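Local coordinates for protein putative acyl-CoA thioester hydrolase YbhC (Escherichia coli K-12, PDB 3GRH) that is a putative acyl-CoA thioesterase of the outer membrane that belongs to the pectinesterase family but neither binds pectin nor has pectinesterase activity, at residues A[147-152]-A[222-227]; A[277-282]-A[300-305]; A[326-331]-A[355-360]; A[341-346]-A[370-375]. All coordinates share one frame; numbering follows the deposited sequence.

Contact 1: residues A[147-152]-A[222-227]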
loop_
_atom_site.group_PDB
_atom_site.type_symbol
_atom_site.label_atom_id
_atom_site.label_comp_id
_atom_site.label_asym_id
_atom_site.label_seq_id
_atom_site.Cartn_x
_atom_site.Cartn_y
_atom_site.Cartn_z
ATOM N N SER A 147 13.004 -10.567 7.911
ATOM C CA SER A 147 12.056 -10.546 9.029
ATOM C C SER A 147 12.365 -9.368 9.896
ATOM O O SER A 147 13.426 -9.299 10.498
ATOM C CB SER A 147 12.157 -11.807 9.873
ATOM O OG SER A 147 11.797 -12.939 9.118
ATOM N N LEU A 148 11.451 -8.405 9.987
ATOM C CA LEU A 148 11.613 -7.261 10.852
ATOM C C LEU A 148 10.299 -6.926 11.535
ATOM O O LEU A 148 9.239 -6.936 10.916
ATOM C CB LEU A 148 12.009 -6.043 10.090
ATOM C CG LEU A 148 13.323 -6.060 9.358
ATOM C CD1 LEU A 148 13.402 -4.759 8.493
ATOM C CD2 LEU A 148 14.560 -6.273 10.299
ATOM N N ASP A 149 10.353 -6.706 12.811
ATOM C CA ASP A 149 9.161 -6.449 13.644
ATOM C C ASP A 149 9.313 -5.076 14.288
ATOM O O ASP A 149 10.330 -4.788 14.864
ATOM C CB ASP A 149 9.096 -7.513 14.717
ATOM C CG ASP A 149 7.817 -7.492 15.613
ATOM O OD1 ASP A 149 7.107 -6.478 15.831
ATOM O OD2 ASP A 149 7.502 -8.595 16.193
ATOM N N GLY A 150 8.286 -4.255 14.211
ATOM C CA GLY A 150 8.307 -2.937 14.866
ATOM C C GLY A 150 8.579 -3.002 16.342
ATOM O O GLY A 150 9.092 -2.075 16.868
ATOM N N GLY A 151 8.300 -4.128 16.981
ATOM C CA GLY A 151 8.586 -4.276 18.361
ATOM C C GLY A 151 10.010 -4.598 18.730
ATOM O O GLY A 151 10.332 -4.668 19.946
ATOM N N MET A 152 10.835 -4.898 17.762
ATOM C CA MET A 152 12.203 -5.321 17.984
ATOM C C MET A 152 13.070 -4.177 18.493
ATOM O O MET A 152 12.817 -2.993 18.266
ATOM C CB MET A 152 12.777 -6.038 16.768
ATOM C CG MET A 152 13.359 -5.163 15.777
ATOM S SD MET A 152 13.542 -5.883 14.112
ATOM C CE MET A 152 14.839 -7.049 14.442
ATOM N N ASN A 222 0.134 -7.260 18.568
ATOM C CA ASN A 222 0.686 -6.215 17.711
ATOM C C ASN A 222 2.107 -6.535 17.292
ATOM O O ASN A 222 3.037 -6.584 18.132
ATOM C CB ASN A 222 0.612 -4.879 18.465
ATOM C CG ASN A 222 1.088 -3.696 17.623
ATOM O OD1 ASN A 222 0.604 -3.476 16.532
ATOM N ND2 ASN A 222 2.039 -2.909 18.172
ATOM N N HIS A 223 2.297 -6.760 15.983
ATOM C CA HIS A 223 3.562 -7.065 15.392
ATOM C C HIS A 223 3.681 -6.462 14.023
ATOM O O HIS A 223 3.627 -7.193 13.053
ATOM C CB HIS A 223 3.706 -8.578 15.293
ATOM C CG HIS A 223 3.833 -9.234 16.632
ATOM N ND1 HIS A 223 4.944 -9.068 17.418
ATOM C CD2 HIS A 223 3.002 -10.061 17.304
ATOM C CE1 HIS A 223 4.781 -9.757 18.549
ATOM N NE2 HIS A 223 3.602 -10.364 18.504
ATOM N N PRO A 224 3.827 -5.139 13.959
ATOM C CA PRO A 224 3.932 -4.469 12.650
ATOM C C PRO A 224 5.141 -5.013 11.924
ATOM O O PRO A 224 6.248 -5.033 12.442
ATOM C CB PRO A 224 4.106 -3.006 13.021
ATOM C CG PRO A 224 3.772 -2.940 14.452
ATOM C CD PRO A 224 4.054 -4.206 15.072
ATOM N N ALA A 225 4.976 -5.396 10.676
ATOM C CA ALA A 225 6.049 -5.913 9.924
ATOM C C ALA A 225 5.811 -5.616 8.430
ATOM O O ALA A 225 5.338 -6.477 7.642
ATOM C CB ALA A 225 6.155 -7.373 10.195
ATOM N N VAL A 226 6.243 -4.426 8.057
ATOM C CA VAL A 226 5.990 -3.941 6.718
ATOM C C VAL A 226 6.832 -4.669 5.706
ATOM O O VAL A 226 8.039 -4.866 5.901
ATOM C CB VAL A 226 6.256 -2.395 6.663
ATOM C CG1 VAL A 226 6.050 -1.890 5.235
ATOM C CG2 VAL A 226 5.395 -1.644 7.665
ATOM N N ALA A 227 6.200 -5.056 4.597
ATOM C CA ALA A 227 6.876 -5.621 3.458
ATOM C C ALA A 227 7.388 -4.489 2.580
ATOM O O ALA A 227 8.536 -4.381 2.351
ATOM C CB ALA A 227 5.974 -6.525 2.692
HETATM O O HOH W 1 5.693 -5.939 18.356
#
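His223 ND1 donates to Asp149 OD2 (2.9 Å), which uses its syn lone pair, while water 1 bridges the preceding carbonyl, Asn222 O, to Asp149 OD1. The histidine bond is bent, 142° at the hydrogen, and the ring and carboxylate planes stand 74° apart. Asp149 CG lies opposite its own backbone nitrogen (chi1 -174°), a setting that carries the carboxylate across to the imidazole. The carboxylate is also tied to its own turn, an Asx turn in which Gly151 N donates to Asp149 OD1 from above the carboxylate plane. On the far side of the imidazole, NE2 is taken up by Asp219, so the ring is gripped at both nitrogens. Pro224 contributes its carbonyl: Gly150 N donates to Pro224 O at 2.8 Å, nearly straight. One residue on, the methyl of Ala225 sits against Leu148 O, its CB 3.2 Å from that oxygen. Asn212 ND2 bonds the same carbonyl of Leu148 and that of Val226. The contact thereby joins the loops that follow strands 142-146 and 208-212, neighbouring strands in the right-handed parallel beta-helix of the pectinesterase family.

Contact 2: residues A[277-282]-A[300-305]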
loop_
_atom_site.group_PDB
_atom_site.type_symbol
_atom_site.label_atom_id
_atom_site.label_comp_id
_atom_site.label_asym_id
_atom_site.label_seq_id
_atom_site.Cartn_x
_atom_site.Cartn_y
_atom_site.Cartn_z
ATOM N N GLY A 277 -2.212 -10.325 3.862
ATOM C CA GLY A 277 -1.920 -10.021 5.238
ATOM C C GLY A 277 -3.092 -10.342 6.115
ATOM O O GLY A 277 -3.982 -11.090 5.732
ATOM N N ASP A 278 -3.066 -9.777 7.317
ATOM C CA ASP A 278 -4.214 -9.904 8.213
ATOM C C ASP A 278 -4.748 -8.581 8.759
ATOM O O ASP A 278 -5.845 -8.159 8.411
ATOM C CB ASP A 278 -3.975 -10.960 9.329
ATOM C CG ASP A 278 -2.635 -10.851 10.036
ATOM O OD1 ASP A 278 -2.130 -9.741 10.344
ATOM O OD2 ASP A 278 -2.124 -11.948 10.416
ATOM N N VAL A 279 -3.973 -7.920 9.589
ATOM C CA VAL A 279 -4.366 -6.680 10.275
ATOM C C VAL A 279 -3.732 -5.488 9.577
ATOM O O VAL A 279 -2.538 -5.349 9.458
ATOM C CB VAL A 279 -3.897 -6.744 11.713
ATOM C CG1 VAL A 279 -4.092 -5.403 12.452
ATOM C CG2 VAL A 279 -4.647 -7.869 12.423
ATOM N N ASP A 280 -4.579 -4.604 9.082
ATOM C CA ASP A 280 -4.173 -3.374 8.414
ATOM C C ASP A 280 -3.233 -3.665 7.280
ATOM O O ASP A 280 -2.113 -3.124 7.247
ATOM C CB ASP A 280 -3.619 -2.403 9.461
ATOM C CG ASP A 280 -4.611 -2.059 10.565
ATOM O OD1 ASP A 280 -5.837 -2.203 10.423
ATOM O OD2 ASP A 280 -4.146 -1.560 11.663
ATOM N N ILE A 281 -3.713 -4.437 6.313
ATOM C CA ILE A 281 -2.892 -4.938 5.257
ATOM C C ILE A 281 -2.353 -3.778 4.418
ATOM O O ILE A 281 -1.230 -3.821 3.977
ATOM C CB ILE A 281 -3.670 -5.921 4.437
ATOM C CG1 ILE A 281 -4.248 -7.064 5.295
ATOM C CG2 ILE A 281 -2.821 -6.459 3.288
ATOM C CD1 ILE A 281 -5.145 -7.937 4.457
ATOM N N VAL A 282 -3.182 -2.798 4.123
ATOM C CA VAL A 282 -2.777 -1.591 3.346
ATOM C C VAL A 282 -3.046 -0.384 4.249
ATOM O O VAL A 282 -4.144 -0.175 4.655
ATOM C CB VAL A 282 -3.589 -1.439 2.058
ATOM C CG1 VAL A 282 -3.276 -0.089 1.459
ATOM C CG2 VAL A 282 -3.277 -2.634 1.134
ATOM N N SER A 300 -3.605 -17.487 9.602
ATOM C CA SER A 300 -2.593 -18.365 10.188
ATOM C C SER A 300 -1.928 -17.759 11.437
ATOM O O SER A 300 -1.417 -18.503 12.339
ATOM C CB SER A 300 -1.540 -18.727 9.152
ATOM O OG SER A 300 -1.229 -17.623 8.350
ATOM N N ARG A 301 -1.903 -16.438 11.526
ATOM C CA ARG A 301 -1.275 -15.794 12.673
ATOM C C ARG A 301 -2.340 -15.379 13.689
ATOM O O ARG A 301 -2.167 -15.530 14.905
ATOM C CB ARG A 301 -0.447 -14.566 12.253
ATOM C CG ARG A 301 0.300 -13.927 13.370
ATOM C CD ARG A 301 0.865 -12.633 12.917
ATOM N NE ARG A 301 -0.155 -11.612 12.621
ATOM C CZ ARG A 301 -0.488 -10.622 13.438
ATOM N NH1 ARG A 301 0.064 -10.546 14.655
ATOM N NH2 ARG A 301 -1.375 -9.712 13.069
ATOM N N THR A 302 -3.447 -14.851 13.181
ATOM C CA THR A 302 -4.564 -14.415 14.028
ATOM C C THR A 302 -5.866 -14.854 13.424
ATOM O O THR A 302 -6.053 -14.830 12.193
ATOM C CB THR A 302 -4.553 -12.895 14.351
ATOM O OG1 THR A 302 -5.716 -12.550 15.136
ATOM C CG2 THR A 302 -4.537 -12.050 13.143
ATOM N N GLN A 303 -6.745 -15.339 14.296
ATOM C CA GLN A 303 -8.058 -15.715 13.868
ATOM C C GLN A 303 -9.115 -14.758 14.399
ATOM O O GLN A 303 -10.327 -14.949 14.167
ATOM C CB GLN A 303 -8.345 -17.144 14.342
ATOM C CG GLN A 303 -7.525 -18.147 13.620
ATOM C CD GLN A 303 -8.304 -19.414 13.330
ATOM O OE1 GLN A 303 -9.099 -19.874 14.151
ATOM N NE2 GLN A 303 -8.086 -19.978 12.140
ATOM N N GLN A 304 -8.695 -13.751 15.150
ATOM C CA GLN A 304 -9.665 -12.901 15.854
ATOM C C GLN A 304 -10.064 -11.624 15.117
ATOM O O GLN A 304 -11.078 -10.997 15.454
ATOM C CB GLN A 304 -9.152 -12.474 17.239
ATOM C CG GLN A 304 -7.687 -12.051 17.356
ATOM C CD GLN A 304 -7.218 -11.980 18.816
ATOM O OE1 GLN A 304 -6.109 -12.437 19.158
ATOM N NE2 GLN A 304 -8.077 -11.434 19.696
ATOM N N GLU A 305 -9.244 -11.202 14.176
ATOM C CA GLU A 305 -9.465 -9.923 13.528
ATOM C C GLU A 305 -8.670 -9.835 12.254
ATOM O O GLU A 305 -7.653 -10.519 12.090
ATOM C CB GLU A 305 -9.040 -8.789 14.449
ATOM C CG GLU A 305 -7.518 -8.848 14.799
ATOM C CD GLU A 305 -7.103 -7.811 15.858
ATOM O OE1 GLU A 305 -7.808 -6.789 16.030
ATOM O OE2 GLU A 305 -6.048 -8.042 16.527
HETATM O O HOH W 2 -3.234 -14.256 10.184
#
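Charge pairing dominates where Asp278 meets Arg301. The arginine grips side-on with two nitrogens, one to each oxygen: NH2 donates to Asp278 OD1 at 2.8 Å, and NE to Asp278 OD2 at 3.0 Å. Both bonds are fairly straight, but the carboxylate and guanidinium planes are turned 48° apart. OD2 receives NE on its syn lone pair, whereas OD1 is approached from above the carboxylate plane. The arginine chain, extended through chi2, bends at chi3 (67°) and so brings the NE/NH2 edge round to the acid.

Further hydrogen bonds hold the carboxylate still. Val279 N donates to the anti lone pair of Asp278 OD1, giving that oxygen two donors, and water 2 donates to Asp278 OD2 (2.6 Å) while accepting from Arg301 N. The other end of the guanidinium, NH1, is anchored on the carbonyls of Asp219 and Gly221.

Van der Waals contacts are lighter, and two of them set methyls against polar groups. Val279 CG2 lies 3.8 Å from Arg301 NH2 at the guanidinium edge, and the methyl CG2 of Thr302 rests 3.6 Å from Asp278 OD2. Val279 CG2 also touches Glu305 CG at 3.9 Å; the acid end of Glu305 turns to Tyr307.

The buried ion pair lies two residues before Asp280, the predicted nucleophile, whose salt bridge with Arg340, a substrate-binding residue by inference, is consistent with the active site of pectinesterase relatives.

Contact 3: residues A[326-331]-A[355-360]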
loop_
_atom_site.group_PDB
_atom_site.type_symbol
_atom_site.label_atom_id
_atom_site.label_comp_id
_atom_site.label_asym_id
_atom_site.label_seq_id
_atom_site.Cartn_x
_atom_site.Cartn_y
_atom_site.Cartn_z
ATOM N N SER A 326 -11.223 -4.911 -8.304
ATOM C CA SER A 326 -10.319 -5.706 -7.485
ATOM C C SER A 326 -11.145 -6.878 -6.849
ATOM O O SER A 326 -12.315 -7.047 -7.137
ATOM C CB SER A 326 -9.627 -4.789 -6.509
ATOM O OG SER A 326 -8.625 -4.015 -7.212
ATOM N N ARG A 327 -10.424 -7.786 -6.190
ATOM C CA ARG A 327 -10.943 -9.056 -5.668
ATOM C C ARG A 327 -10.499 -9.134 -4.217
ATOM O O ARG A 327 -9.377 -8.861 -3.895
ATOM C CB ARG A 327 -10.446 -10.254 -6.472
ATOM C CG ARG A 327 -10.982 -10.259 -7.816
ATOM C CD ARG A 327 -10.431 -11.476 -8.561
ATOM N NE ARG A 327 -9.033 -11.291 -8.935
ATOM C CZ ARG A 327 -8.107 -12.253 -8.985
ATOM N NH1 ARG A 327 -8.397 -13.496 -8.658
ATOM N NH2 ARG A 327 -6.881 -11.967 -9.398
ATOM N N PHE A 328 -11.418 -9.455 -3.335
ATOM C CA PHE A 328 -11.157 -9.539 -1.913
ATOM C C PHE A 328 -11.571 -10.926 -1.391
ATOM O O PHE A 328 -12.679 -11.356 -1.607
ATOM C CB PHE A 328 -11.987 -8.491 -1.153
ATOM C CG PHE A 328 -11.612 -7.077 -1.477
ATOM C CD1 PHE A 328 -10.695 -6.400 -0.742
ATOM C CD2 PHE A 328 -12.098 -6.461 -2.585
ATOM C CE1 PHE A 328 -10.278 -5.113 -1.063
ATOM C CE2 PHE A 328 -11.680 -5.173 -2.876
ATOM C CZ PHE A 328 -10.814 -4.495 -2.147
ATOM N N ASN A 329 -10.648 -11.645 -0.804
ATOM C CA ASN A 329 -10.878 -13.014 -0.322
ATOM C C ASN A 329 -10.418 -13.171 1.105
ATOM O O ASN A 329 -9.332 -12.769 1.449
ATOM C CB ASN A 329 -10.132 -13.958 -1.240
ATOM C CG ASN A 329 -10.715 -14.012 -2.653
ATOM O OD1 ASN A 329 -11.919 -14.229 -2.785
ATOM N ND2 ASN A 329 -9.888 -13.839 -3.697
ATOM N N ALA A 330 -11.232 -13.785 1.943
ATOM C CA ALA A 330 -10.816 -14.068 3.346
ATOM C C ALA A 330 -11.171 -15.483 3.764
ATOM O O ALA A 330 -12.179 -15.974 3.338
ATOM C CB ALA A 330 -11.466 -13.105 4.263
ATOM N N PHE A 331 -10.311 -16.098 4.571
ATOM C CA PHE A 331 -10.522 -17.506 5.043
ATOM C C PHE A 331 -11.701 -17.687 6.025
ATOM O O PHE A 331 -12.793 -18.044 5.599
ATOM C CB PHE A 331 -9.226 -18.090 5.648
ATOM C CG PHE A 331 -8.134 -18.282 4.643
ATOM C CD1 PHE A 331 -7.228 -17.278 4.411
ATOM C CD2 PHE A 331 -8.058 -19.436 3.875
ATOM C CE1 PHE A 331 -6.225 -17.420 3.462
ATOM C CE2 PHE A 331 -7.059 -19.580 2.909
ATOM C CZ PHE A 331 -6.143 -18.580 2.714
ATOM N N ARG A 355 -14.838 0.044 -5.121
ATOM C CA ARG A 355 -15.816 0.067 -6.209
ATOM C C ARG A 355 -15.621 -0.993 -7.231
ATOM O O ARG A 355 -14.509 -1.420 -7.494
ATOM C CB ARG A 355 -15.903 1.423 -6.896
ATOM C CG ARG A 355 -14.653 1.884 -7.506
ATOM C CD ARG A 355 -14.815 3.292 -8.129
ATOM N NE ARG A 355 -15.789 3.275 -9.233
ATOM C CZ ARG A 355 -16.410 4.350 -9.722
ATOM N NH1 ARG A 355 -16.119 5.560 -9.351
ATOM N NH2 ARG A 355 -17.262 4.137 -10.744
ATOM N N ASP A 356 -16.714 -1.432 -7.809
ATOM C CA ASP A 356 -16.657 -2.328 -8.923
ATOM C C ASP A 356 -15.816 -3.624 -8.670
ATOM O O ASP A 356 -15.165 -4.161 -9.587
ATOM C CB ASP A 356 -16.142 -1.597 -10.175
ATOM C CG ASP A 356 -16.879 -0.298 -10.449
ATOM O OD1 ASP A 356 -18.129 -0.322 -10.523
ATOM O OD2 ASP A 356 -16.188 0.780 -10.604
ATOM N N SER A 357 -15.853 -4.087 -7.435
ATOM C CA SER A 357 -15.016 -5.136 -6.951
ATOM C C SER A 357 -15.787 -6.345 -6.460
ATOM O O SER A 357 -16.942 -6.256 -6.101
ATOM C CB SER A 357 -14.118 -4.611 -5.843
ATOM O OG SER A 357 -13.151 -3.709 -6.414
ATOM N N ALA A 358 -15.132 -7.501 -6.471
ATOM C CA ALA A 358 -15.748 -8.743 -6.025
ATOM C C ALA A 358 -15.313 -8.919 -4.558
ATOM O O ALA A 358 -14.115 -8.941 -4.290
ATOM C CB ALA A 358 -15.240 -9.931 -6.865
ATOM N N ILE A 359 -16.255 -9.070 -3.642
ATOM C CA ILE A 359 -15.997 -9.355 -2.206
ATOM C C ILE A 359 -16.540 -10.723 -1.882
ATOM O O ILE A 359 -17.707 -10.992 -2.006
ATOM C CB ILE A 359 -16.619 -8.292 -1.297
ATOM C CG1 ILE A 359 -16.126 -6.921 -1.703
ATOM C CG2 ILE A 359 -16.206 -8.534 0.146
ATOM C CD1 ILE A 359 -16.805 -5.792 -1.033
ATOM N N ASN A 360 -15.678 -11.632 -1.538
ATOM C CA ASN A 360 -16.070 -13.011 -1.695
ATOM C C ASN A 360 -16.335 -13.456 -0.319
ATOM O O ASN A 360 -16.746 -12.659 0.559
ATOM C CB ASN A 360 -15.030 -13.799 -2.537
ATOM C CG ASN A 360 -15.020 -13.344 -4.024
ATOM O OD1 ASN A 360 -16.084 -13.269 -4.683
ATOM N ND2 ASN A 360 -13.839 -12.880 -4.491
#
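Phe328 and Ile359 lie side by side on one face of a parallel strand pair, their side chains pointing the same way. Both have the first side-chain branch opposite the carbonyl carbon (chi1 -65° for Phe328, and much the same for CG1 of Ile359), and Phe328 CD2 comes to 4.1 Å from Ile359 CG1. The edge of the phenyl ring, at CE2, meets Ser357 CB at 3.9 Å, while Phe295 stacks on the same ring from strand 294-297.

Beneath these side chains the backbones alternate as parallel strands do: Ala358 N donates to Ser326 O, Phe328 N to Ala358 O, and Asn360 N to Phe328 O. This is the edge of a sheet in the right-handed parallel beta-helix, where equivalent strands of successive coils stack in register.

Ser357 finishes the pairing at one end with its side chain. OG accepts from Ser326 N (3.0 Å, nearly straight) and donates to Arg355 O, which fixes the rotation of the hydroxyl. At the other end Asn329 and Asn360 lie side by side as a hydrogen-bonded amide pair. They adopt nearly the same torsions, with amide planes only 17° apart, and Asn360 ND2 donates to Asn329 OD1 at 2.9 Å, tilted 34° from the acceptor's carbonyl plane. Asn329 ND2 goes on to Glu294 of the preceding coil.

Contact 4: residues A[341-346]-A[370-375]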
loop_
_atom_site.group_PDB
_atom_site.type_symbol
_atom_site.label_atom_id
_atom_site.label_comp_id
_atom_site.label_asym_id
_atom_site.label_seq_id
_atom_site.Cartn_x
_atom_site.Cartn_y
_atom_site.Cartn_z
ATOM N N SER A 341 -10.201 3.164 10.239
ATOM C CA SER A 341 -9.358 4.329 10.071
ATOM C C SER A 341 -8.149 4.259 10.991
ATOM O O SER A 341 -8.251 3.781 12.120
ATOM C CB SER A 341 -10.196 5.602 10.372
ATOM O OG SER A 341 -9.410 6.812 10.274
ATOM N N LEU A 342 -6.996 4.700 10.487
ATOM C CA LEU A 342 -5.744 4.706 11.249
ATOM C C LEU A 342 -5.580 6.117 11.796
ATOM O O LEU A 342 -5.025 6.992 11.137
ATOM C CB LEU A 342 -4.563 4.309 10.327
ATOM C CG LEU A 342 -3.150 4.272 10.854
ATOM C CD1 LEU A 342 -3.073 3.365 12.049
ATOM C CD2 LEU A 342 -2.214 3.771 9.769
ATOM N N ASP A 343 -6.123 6.325 13.011
ATOM C CA ASP A 343 -6.258 7.661 13.585
ATOM C C ASP A 343 -4.963 8.049 14.326
ATOM O O ASP A 343 -4.886 8.108 15.540
ATOM C CB ASP A 343 -7.450 7.717 14.503
ATOM C CG ASP A 343 -8.762 7.849 13.796
ATOM O OD1 ASP A 343 -8.825 7.882 12.534
ATOM O OD2 ASP A 343 -9.754 7.921 14.572
ATOM N N VAL A 344 -3.943 8.332 13.545
ATOM C CA VAL A 344 -2.588 8.572 14.035
ATOM C C VAL A 344 -2.425 9.919 14.724
ATOM O O VAL A 344 -1.529 10.115 15.608
ATOM C CB VAL A 344 -1.559 8.433 12.907
ATOM C CG1 VAL A 344 -1.294 6.973 12.601
ATOM C CG2 VAL A 344 -1.958 9.190 11.646
ATOM N N ASP A 345 -3.302 10.852 14.372
ATOM C CA ASP A 345 -3.292 12.181 14.894
ATOM C C ASP A 345 -4.703 12.788 14.805
ATOM O O ASP A 345 -5.584 12.220 14.171
ATOM C CB ASP A 345 -2.192 13.008 14.161
ATOM C CG ASP A 345 -2.422 13.121 12.659
ATOM O OD1 ASP A 345 -3.605 13.181 12.295
ATOM O OD2 ASP A 345 -1.443 13.158 11.849
ATOM N N ALA A 346 -4.915 13.956 15.414
ATOM C CA ALA A 346 -6.280 14.473 15.502
ATOM C C ALA A 346 -6.853 14.892 14.153
ATOM O O ALA A 346 -8.076 14.819 13.911
ATOM C CB ALA A 346 -6.367 15.587 16.559
ATOM N N ALA A 370 -14.573 -1.447 10.835
ATOM C CA ALA A 370 -14.315 -1.490 12.280
ATOM C C ALA A 370 -14.066 -0.115 12.884
ATOM O O ALA A 370 -13.761 0.862 12.200
ATOM C CB ALA A 370 -13.115 -2.403 12.541
ATOM N N ASP A 371 -14.098 -0.056 14.211
ATOM C CA ASP A 371 -13.701 1.182 14.875
ATOM C C ASP A 371 -12.238 1.521 14.625
ATOM O O ASP A 371 -11.412 0.634 14.299
ATOM C CB ASP A 371 -13.865 1.035 16.364
ATOM C CG ASP A 371 -15.276 0.716 16.774
ATOM O OD1 ASP A 371 -16.221 0.732 15.934
ATOM O OD2 ASP A 371 -15.455 0.414 17.999
ATOM N N ALA A 372 -11.878 2.786 14.827
ATOM C CA ALA A 372 -10.511 3.235 14.470
ATOM C C ALA A 372 -9.449 2.690 15.373
ATOM O O ALA A 372 -9.686 2.471 16.576
ATOM C CB ALA A 372 -10.430 4.734 14.475
ATOM N N VAL A 373 -8.283 2.440 14.784
ATOM C CA VAL A 373 -7.156 2.031 15.599
ATOM C C VAL A 373 -6.539 3.304 16.186
ATOM O O VAL A 373 -6.639 4.407 15.617
ATOM C CB VAL A 373 -6.218 1.083 14.859
ATOM C CG1 VAL A 373 -5.679 1.718 13.686
ATOM C CG2 VAL A 373 -5.093 0.533 15.790
ATOM N N ILE A 374 -5.971 3.123 17.387
ATOM C CA ILE A 374 -5.250 4.154 18.143
ATOM C C ILE A 374 -6.242 4.960 18.962
ATOM O O ILE A 374 -6.130 5.038 20.182
ATOM C CB ILE A 374 -4.303 5.054 17.269
ATOM C CG1 ILE A 374 -3.177 4.182 16.667
ATOM C CG2 ILE A 374 -3.661 6.165 18.118
ATOM C CD1 ILE A 374 -2.362 4.870 15.596
ATOM N N SER A 375 -7.229 5.535 18.309
ATOM C CA SER A 375 -8.196 6.336 18.995
ATOM C C SER A 375 -9.439 5.616 19.471
ATOM O O SER A 375 -10.145 6.153 20.322
ATOM C CB SER A 375 -8.684 7.428 18.085
ATOM O OG SER A 375 -9.376 6.781 17.030
HETATM O O HOH W 3 -12.805 3.319 11.593
#
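The Asp343 carboxylate, the flat group here, is held at both oxygens. Ser375 OG donates to Asp343 OD2 at 2.7 Å, on the anti side and 23° out of the carboxylate plane. Ser341 OG donates to OD1, almost in line with the C-O bond. The methyl of Ala372 also packs on the acid, its CB 3.3 Å from OD2. Arg377 adds a salt bridge to OD2, so a neighbouring positive charge probably helps keep this buried group ionised. With Asp343 CG opposite the carbonyl carbon (chi1 -79°), the carboxylate swings over to the 370-375 side.

The backbones run as a short parallel pair: Val373 N donates to Ser341 O at 3.0 Å, and Asp343 N to Val373 O at a longer 3.3 Å. Here the weakly bonded end of strand 337-342 pairs with 369-373, the outermost strand on this side of the right-handed parallel beta-helix, and Asp343, at the centre of an inverse gamma turn, marks where the chain leaves it. Water 3 accepts from Ser341 N and lies 2.7 Å from Ala370 O, bridging the two backbones.

Leu342 and Val373 lie side by side on the face that carries them, and Leu342 CD1 presses on Val373 CG1 at 3.5 Å, tighter than an ordinary carbon contact. The same methyl reaches Ile374 CD1 at 3.9 Å, and Val344 CG1 touches that Ile374 carbon from its own side, the two chains running obliquely. Val373 also packs on Arg340, the substrate-binding residue inferred by similarity.

How the contacts relate
Contacts 1, 2 and 4 gather round the predicted active site, whereas contact 3 lies away from it. Contact 2 contains Asp280 itself and touches both neighbours: His223 CD2 of contact 1 is 4.0 Å from Arg301 NH1, and Val373 CG1 of contact 4 is 4.1 Å from Asp280 OD2. The side chain of Pro224 in contact 1 is about 8 Å from that of Asp280. Asp219 links contacts 1 and 2, bonding His223 through its side chain and Arg301 through its carbonyl. Contacts 3 and 4, with centres about 24 Å apart, alternate along the chain, each pairing strands from the same two successive coils.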